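Local coordinates for protein fimbrium subunit Fim1C (Bacteroides vulgatus, PDB 4QB7) that probably forms part of the tip of fimbriae, the cell-surface filaments that mediate adhesion and biofilm formation, at residues A[186-191]-A[289-294]; A[174-179]-A[250-255]. All coordinates share one frame; numbering follows the deposited sequence.

Interaction 1 of 2, residues A[186-191]-A[289-294]. With SO4 (sulfate ion), chain K; SO4 (sulfate ion), chain J.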
loop_
_atom_site.group_PDB
_atom_site.type_symbol
_atom_site.label_atom_id
_atom_site.label_comp_id
_atom_site.label_asym_id
_atom_site.label_seq_id
_atom_site.Cartn_x
_atom_site.Cartn_y
_atom_site.Cartn_z
ATOM N N THR A 186 -34.109 4.806 -15.203
ATOM C CA THR A 186 -33.541 4.945 -13.869
ATOM C C THR A 186 -32.043 4.678 -13.924
ATOM O O THR A 186 -31.593 3.741 -14.625
ATOM C CB THR A 186 -34.266 4.033 -12.875
ATOM O OG1 THR A 186 -35.608 4.506 -12.745
ATOM C CG2 THR A 186 -33.628 4.024 -11.501
ATOM N N LYS A 187 -31.261 5.548 -13.215
ATOM C CA LYS A 187 -29.805 5.412 -13.124
ATOM C C LYS A 187 -29.360 5.628 -11.676
ATOM O O LYS A 187 -30.096 6.229 -10.893
ATOM C CB LYS A 187 -29.100 6.370 -14.116
ATOM C CG LYS A 187 -29.468 6.040 -15.584
ATOM C CD LYS A 187 -28.719 6.784 -16.626
ATOM C CE LYS A 187 -29.178 6.410 -18.016
ATOM N NZ LYS A 187 -28.863 4.992 -18.361
ATOM N N ILE A 188 -28.219 5.049 -11.292
ATOM C CA ILE A 188 -27.649 5.224 -9.951
ATOM C C ILE A 188 -26.312 5.916 -10.128
ATOM O O ILE A 188 -25.487 5.470 -10.942
ATOM C CB ILE A 188 -27.492 3.925 -9.092
ATOM C CG1 ILE A 188 -28.790 3.194 -8.911
ATOM C CG2 ILE A 188 -26.862 4.231 -7.696
ATOM C CD1 ILE A 188 -28.591 1.888 -8.195
ATOM N N PHE A 189 -26.085 6.974 -9.338
ATOM C CA PHE A 189 -24.839 7.746 -9.348
ATOM C C PHE A 189 -24.216 7.800 -7.959
ATOM O O PHE A 189 -24.903 8.150 -6.995
ATOM C CB PHE A 189 -25.097 9.164 -9.866
ATOM C CG PHE A 189 -25.650 9.223 -11.266
ATOM C CD1 PHE A 189 -24.803 9.162 -12.370
ATOM C CD2 PHE A 189 -27.017 9.354 -11.485
ATOM C CE1 PHE A 189 -25.321 9.220 -13.669
ATOM C CE2 PHE A 189 -27.530 9.433 -12.783
ATOM C CZ PHE A 189 -26.678 9.389 -13.863
ATOM N N VAL A 190 -22.930 7.443 -7.842
ATOM C CA VAL A 190 -22.241 7.527 -6.551
ATOM C C VAL A 190 -21.568 8.907 -6.502
ATOM O O VAL A 190 -20.926 9.323 -7.480
ATOM C CB VAL A 190 -21.280 6.344 -6.306
ATOM C CG1 VAL A 190 -20.377 6.596 -5.093
ATOM C CG2 VAL A 190 -22.067 5.046 -6.143
ATOM N N THR A 191 -21.782 9.648 -5.394
ATOM C CA THR A 191 -21.304 11.028 -5.259
ATOM C C THR A 191 -20.314 11.211 -4.102
ATOM O O THR A 191 -19.650 12.246 -4.013
ATOM C CB THR A 191 -22.523 11.942 -5.049
ATOM O OG1 THR A 191 -23.241 11.471 -3.906
ATOM C CG2 THR A 191 -23.485 11.936 -6.246
ATOM N N ILE A 289 -21.272 5.512 2.225
ATOM C CA ILE A 289 -21.490 5.824 0.816
ATOM C C ILE A 289 -22.679 6.763 0.629
ATOM O O ILE A 289 -23.645 6.741 1.418
ATOM C CB ILE A 289 -21.633 4.519 -0.006
ATOM C CG1 ILE A 289 -21.440 4.774 -1.524
ATOM C CG2 ILE A 289 -22.916 3.753 0.337
ATOM C CD1 ILE A 289 -21.271 3.537 -2.413
ATOM N N ASN A 290 -22.568 7.622 -0.419
ATOM C CA ASN A 290 -23.588 8.594 -0.854
ATOM C C ASN A 290 -23.945 8.298 -2.295
ATOM O O ASN A 290 -23.050 8.143 -3.115
ATOM C CB ASN A 290 -23.060 10.025 -0.734
ATOM C CG ASN A 290 -22.760 10.506 0.650
ATOM O OD1 ASN A 290 -22.768 9.762 1.630
ATOM N ND2 ASN A 290 -22.521 11.801 0.766
ATOM N N TYR A 291 -25.211 8.175 -2.613
ATOM C CA TYR A 291 -25.627 7.862 -3.982
ATOM C C TYR A 291 -27.021 8.403 -4.255
ATOM O O TYR A 291 -27.806 8.624 -3.329
ATOM C CB TYR A 291 -25.541 6.346 -4.306
ATOM C CG TYR A 291 -26.348 5.449 -3.400
ATOM C CD1 TYR A 291 -25.863 5.072 -2.151
ATOM C CD2 TYR A 291 -27.580 4.939 -3.805
ATOM C CE1 TYR A 291 -26.592 4.223 -1.317
ATOM C CE2 TYR A 291 -28.326 4.100 -2.973
ATOM C CZ TYR A 291 -27.824 3.743 -1.729
ATOM O OH TYR A 291 -28.524 2.911 -0.896
ATOM N N ASP A 292 -27.291 8.665 -5.545
ATOM C CA ASP A 292 -28.547 9.208 -6.068
ATOM C C ASP A 292 -29.174 8.239 -7.026
ATOM O O ASP A 292 -28.477 7.714 -7.894
ATOM C CB ASP A 292 -28.261 10.545 -6.782
ATOM C CG ASP A 292 -27.694 11.635 -5.882
ATOM O OD1 ASP A 292 -27.987 11.616 -4.665
ATOM O OD2 ASP A 292 -26.988 12.534 -6.404
ATOM N N ILE A 293 -30.474 7.960 -6.857
ATOM C CA ILE A 293 -31.260 7.100 -7.756
ATOM C C ILE A 293 -32.130 8.045 -8.554
ATOM O O ILE A 293 -33.015 8.691 -7.992
ATOM C CB ILE A 293 -32.043 5.977 -7.037
ATOM C CG1 ILE A 293 -31.107 5.191 -6.070
ATOM C CG2 ILE A 293 -32.730 5.035 -8.079
ATOM C CD1 ILE A 293 -31.841 4.336 -5.097
ATOM N N VAL A 294 -31.788 8.229 -9.830
ATOM C CA VAL A 294 -32.411 9.224 -10.709
ATOM C C VAL A 294 -33.352 8.568 -11.678
ATOM O O VAL A 294 -32.916 7.745 -12.470
ATOM C CB VAL A 294 -31.299 10.019 -11.459
ATOM C CG1 VAL A 294 -31.889 11.066 -12.400
ATOM C CG2 VAL A 294 -30.332 10.652 -10.477
HETATM S S SO4 K . -22.498 14.037 -1.915
HETATM O O1 SO4 K . -23.551 13.642 -2.779
HETATM O O2 SO4 K . -23.103 14.561 -0.710
HETATM O O3 SO4 K . -21.742 12.864 -1.597
HETATM O O4 SO4 K . -21.639 15.054 -2.588
HETATM S S SO4 J . -31.741 1.297 -1.797
HETATM O O1 SO4 J . -32.144 0.903 -3.147
HETATM O O2 SO4 J . -32.953 1.485 -0.994
HETATM O O3 SO4 J . -30.865 0.275 -1.200
HETATM O O4 SO4 J . -31.013 2.550 -1.839
#

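Interaction 2 of 2, residues A[174-179]-A[250-255]. With SO4 (sulfate ion), chain B.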
loop_
_atom_site.group_PDB
_atom_site.type_symbol
_atom_site.label_atom_id
_atom_site.label_comp_id
_atom_site.label_asym_id
_atom_site.label_seq_id
_atom_site.Cartn_x
_atom_site.Cartn_y
_atom_site.Cartn_z
ATOM N N ILE A 174 -13.105 -0.023 -5.442
ATOM C CA ILE A 174 -14.426 -0.138 -4.844
ATOM C C ILE A 174 -15.359 0.015 -6.042
ATOM O O ILE A 174 -15.343 1.052 -6.710
ATOM C CB ILE A 174 -14.696 0.818 -3.672
ATOM C CG1 ILE A 174 -13.665 0.585 -2.559
ATOM C CG2 ILE A 174 -16.114 0.576 -3.154
ATOM C CD1 ILE A 174 -13.581 1.600 -1.523
ATOM N N LYS A 175 -16.038 -1.091 -6.406
ATOM C CA LYS A 175 -16.946 -1.209 -7.536
ATOM C C LYS A 175 -18.393 -1.290 -7.038
ATOM O O LYS A 175 -18.636 -1.933 -6.020
ATOM C CB LYS A 175 -16.583 -2.466 -8.331
ATOM C CG LYS A 175 -15.263 -2.417 -9.097
ATOM C CD LYS A 175 -15.155 -3.641 -9.954
ATOM C CE LYS A 175 -13.930 -3.669 -10.831
ATOM N NZ LYS A 175 -13.604 -5.065 -11.232
ATOM N N VAL A 176 -19.359 -0.648 -7.728
ATOM C CA VAL A 176 -20.773 -0.651 -7.303
ATOM C C VAL A 176 -21.713 -1.089 -8.429
ATOM O O VAL A 176 -21.474 -0.774 -9.586
ATOM C CB VAL A 176 -21.232 0.728 -6.748
ATOM C CG1 VAL A 176 -22.564 0.608 -6.027
ATOM C CG2 VAL A 176 -20.191 1.352 -5.815
ATOM N N LYS A 177 -22.808 -1.790 -8.085
ATOM C CA LYS A 177 -23.843 -2.163 -9.060
ATOM C C LYS A 177 -25.195 -2.364 -8.374
ATOM O O LYS A 177 -25.210 -2.819 -7.230
ATOM C CB LYS A 177 -23.467 -3.435 -9.840
ATOM C CG LYS A 177 -23.198 -4.639 -8.966
ATOM C CD LYS A 177 -23.112 -5.907 -9.727
ATOM C CE LYS A 177 -22.639 -6.997 -8.802
ATOM N NZ LYS A 177 -22.292 -8.233 -9.545
ATOM N N PRO A 178 -26.341 -2.123 -9.058
ATOM C CA PRO A 178 -27.636 -2.497 -8.461
ATOM C C PRO A 178 -27.824 -4.025 -8.560
ATOM O O PRO A 178 -27.064 -4.674 -9.305
ATOM C CB PRO A 178 -28.632 -1.743 -9.335
ATOM C CG PRO A 178 -27.992 -1.728 -10.686
ATOM C CD PRO A 178 -26.519 -1.603 -10.436
ATOM N N ASP A 179 -28.796 -4.623 -7.813
ATOM C CA ASP A 179 -28.987 -6.092 -7.867
ATOM C C ASP A 179 -29.858 -6.522 -9.064
ATOM O O ASP A 179 -29.912 -7.703 -9.389
ATOM C CB ASP A 179 -29.555 -6.667 -6.541
ATOM C CG ASP A 179 -30.936 -6.180 -6.135
ATOM O OD1 ASP A 179 -31.285 -5.023 -6.478
ATOM O OD2 ASP A 179 -31.636 -6.921 -5.405
ATOM N N ILE A 250 -20.223 9.241 -10.457
ATOM C CA ILE A 250 -19.882 8.025 -11.194
ATOM C C ILE A 250 -21.186 7.251 -11.435
ATOM O O ILE A 250 -21.873 6.889 -10.481
ATOM C CB ILE A 250 -18.794 7.130 -10.517
ATOM C CG1 ILE A 250 -17.453 7.879 -10.352
ATOM C CG2 ILE A 250 -18.562 5.843 -11.322
ATOM C CD1 ILE A 250 -16.905 7.795 -9.043
ATOM N N ASN A 251 -21.524 7.017 -12.716
ATOM C CA ASN A 251 -22.672 6.212 -13.098
ATOM C C ASN A 251 -22.376 4.746 -12.824
ATOM O O ASN A 251 -21.552 4.154 -13.520
ATOM C CB ASN A 251 -22.986 6.412 -14.565
ATOM C CG ASN A 251 -24.225 5.734 -15.033
ATOM O OD1 ASN A 251 -24.789 4.876 -14.379
ATOM N ND2 ASN A 251 -24.709 6.154 -16.164
ATOM N N VAL A 252 -23.085 4.147 -11.861
ATOM C CA VAL A 252 -22.898 2.747 -11.482
ATOM C C VAL A 252 -24.144 1.879 -11.825
ATOM O O VAL A 252 -24.326 0.839 -11.207
ATOM C CB VAL A 252 -22.510 2.630 -9.976
ATOM C CG1 VAL A 252 -21.194 3.323 -9.687
ATOM C CG2 VAL A 252 -23.606 3.152 -9.063
ATOM N N SER A 253 -24.939 2.258 -12.851
ATOM C CA SER A 253 -26.220 1.619 -13.233
ATOM C C SER A 253 -26.145 0.204 -13.853
ATOM O O SER A 253 -27.179 -0.470 -13.893
ATOM C CB SER A 253 -26.989 2.511 -14.191
ATOM O OG SER A 253 -26.998 3.849 -13.721
ATOM N N ASP A 254 -24.969 -0.250 -14.326
ATOM C CA ASP A 254 -24.805 -1.566 -14.952
ATOM C C ASP A 254 -24.945 -2.698 -13.924
ATOM O O ASP A 254 -24.134 -2.811 -13.013
ATOM C CB ASP A 254 -23.434 -1.645 -15.651
ATOM C CG ASP A 254 -23.261 -2.749 -16.685
ATOM O OD1 ASP A 254 -24.044 -3.747 -16.647
ATOM O OD2 ASP A 254 -22.333 -2.637 -17.516
ATOM N N ASP A 255 -25.957 -3.536 -14.082
ATOM C CA ASP A 255 -26.229 -4.642 -13.157
ATOM C C ASP A 255 -25.405 -5.892 -13.488
ATOM O O ASP A 255 -25.280 -6.800 -12.650
ATOM C CB ASP A 255 -27.727 -4.982 -13.193
ATOM C CG ASP A 255 -28.187 -5.542 -14.524
ATOM O OD1 ASP A 255 -28.201 -4.769 -15.521
ATOM O OD2 ASP A 255 -28.529 -6.762 -14.573
HETATM S S SO4 B . -18.688 -7.917 -10.864
HETATM O O1 SO4 B . -18.507 -8.468 -12.204
HETATM O O2 SO4 B . -18.696 -8.981 -9.849
HETATM O O3 SO4 B . -17.582 -6.990 -10.583
HETATM O O4 SO4 B . -19.976 -7.233 -10.881
HETATM O O HOH W 1 -22.271 -0.860 -12.225
HETATM O O HOH W 2 -23.703 -9.183 -11.772
HETATM O O HOH W 3 -28.970 -8.902 -12.516
#

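Interaction 1 of 2, residues A[186-191]-A[289-294]
On one face of this antiparallel ladder, Ile188 lies side by side with Tyr291 and Ile293, all pointing the same way. Its CG2 is 4.0 Å from Tyr291 CD2, and CG1 lies beside Ile293 CG1. The Val190 side chain crosses that of Ile289 at about a right angle and that of Tyr291 obliquely, touching both through CG2. Tyr291 CG stands between the backbone N and carbonyl carbon (chi1 58°), and the ring leads away from 186-191. Its OH is hydrogen-bonded to O4 of sulfate J at the ring edge.

On the other face, Val294 CG2 meets the edge of the Phe189 ring, 3.7 Å from CD2. Tyr245 stacks on this ring and hydrogen-bonds Asp292 OD2, and Thr306 OG1 bonds OD1. Asn290 ND2 donates to O3 of sulfate K, 2.7 Å away; a Thr191 OG1 bond to O1 is too short to be certain. Both sulfates probably come from the crystallisation liquor.

Between the two faces, register-setting backbone bonds join Lys187 to Val294, Phe189 to Asp292 and Thr191 N to Asn290 O. The Ile188 face is mainly apolar but for the Tyr291 hydroxyl, and the buried Asp292 carboxylate has a hydroxyl partner for each oxygen.

Interaction 2 of 2, residues A[174-179]-A[250-255]
Val176 and Val252 open the apolar packing. Their side chains cross obliquely, with Val252 CG1 3.9 Å from Val176 CB. Val252 points toward 174-179, and both its methyls lie near Val176 CB. Pro178 continues the packing beside them. Its ring lies against the turn backbone, with CD 3.4 Å from Val252 O and CG 3.5 Å from Ser253 O. The Asp255 side chain stands at about a right angle to that of Pro178 and touches CG through its CB.

Lys177 passes along the turn. Its CG sits between the backbone N and carbonyl carbon (chi1 57°), and the extended chain beyond leads the ammonium away from 250-255. Its CB is 3.3 Å from Asp254 O. The NZ reaches sulfate B O4 at 2.9 Å in a hydrogen bond; Ala258 N also binds this ion, another probable remnant of the crystallisation liquor.

No direct hydrogen bond joins the two segments, but a water bridges them. Water 2 accepts from Lys177 NZ and donates to Asp255 O. Water 1 lies 2.8 Å from both Val176 O and Asp254 O. Water 3 donates to Asp255 OD2 and makes only a weak link to Asp179 O.

Within 250-255, Asn251 OD1 accepts from Ser253 N at 3.0 Å, forming an Asx turn. Ser253 OG donates to the same oxygen and accepts from Ile188 N. The carboxylate of Asp254 turns to Gln256 N.

The contact lies where strand 159-178 ends and the chain leaves the short strand 250-251. Strands 259-270 and 323-331 flank strand 159-178 in its sheet, and Val176 touches Leu261 and Ile331 on them. From a separate antiparallel sheet, Ile188 of strand 186-196 packs on Pro178 and Val252.

How the interactions relate
Strand 186-196 connects the two contacts. In interaction 1 it pairs with 286-296; along its other edge lies 250-251, whose following turn serves interaction 2. Ile188 O to Val252 N and Val190 N to Ile250 O, each 2.9 Å, are probable backbone hydrogen bonds between the contacts. Both contacts are partly buried. Interaction 1 also buries a carboxylate, whereas several polar groups of interaction 2 meet water or a sulfate. Interaction 1 joins strands within one sheet and depends on regular backbone pairing. Interaction 2 brings a turn from that sheet against the end of strand 159-178 in another, using valine and proline packing with a water link. Interaction 1 buries more surface, 553 against 295 Å².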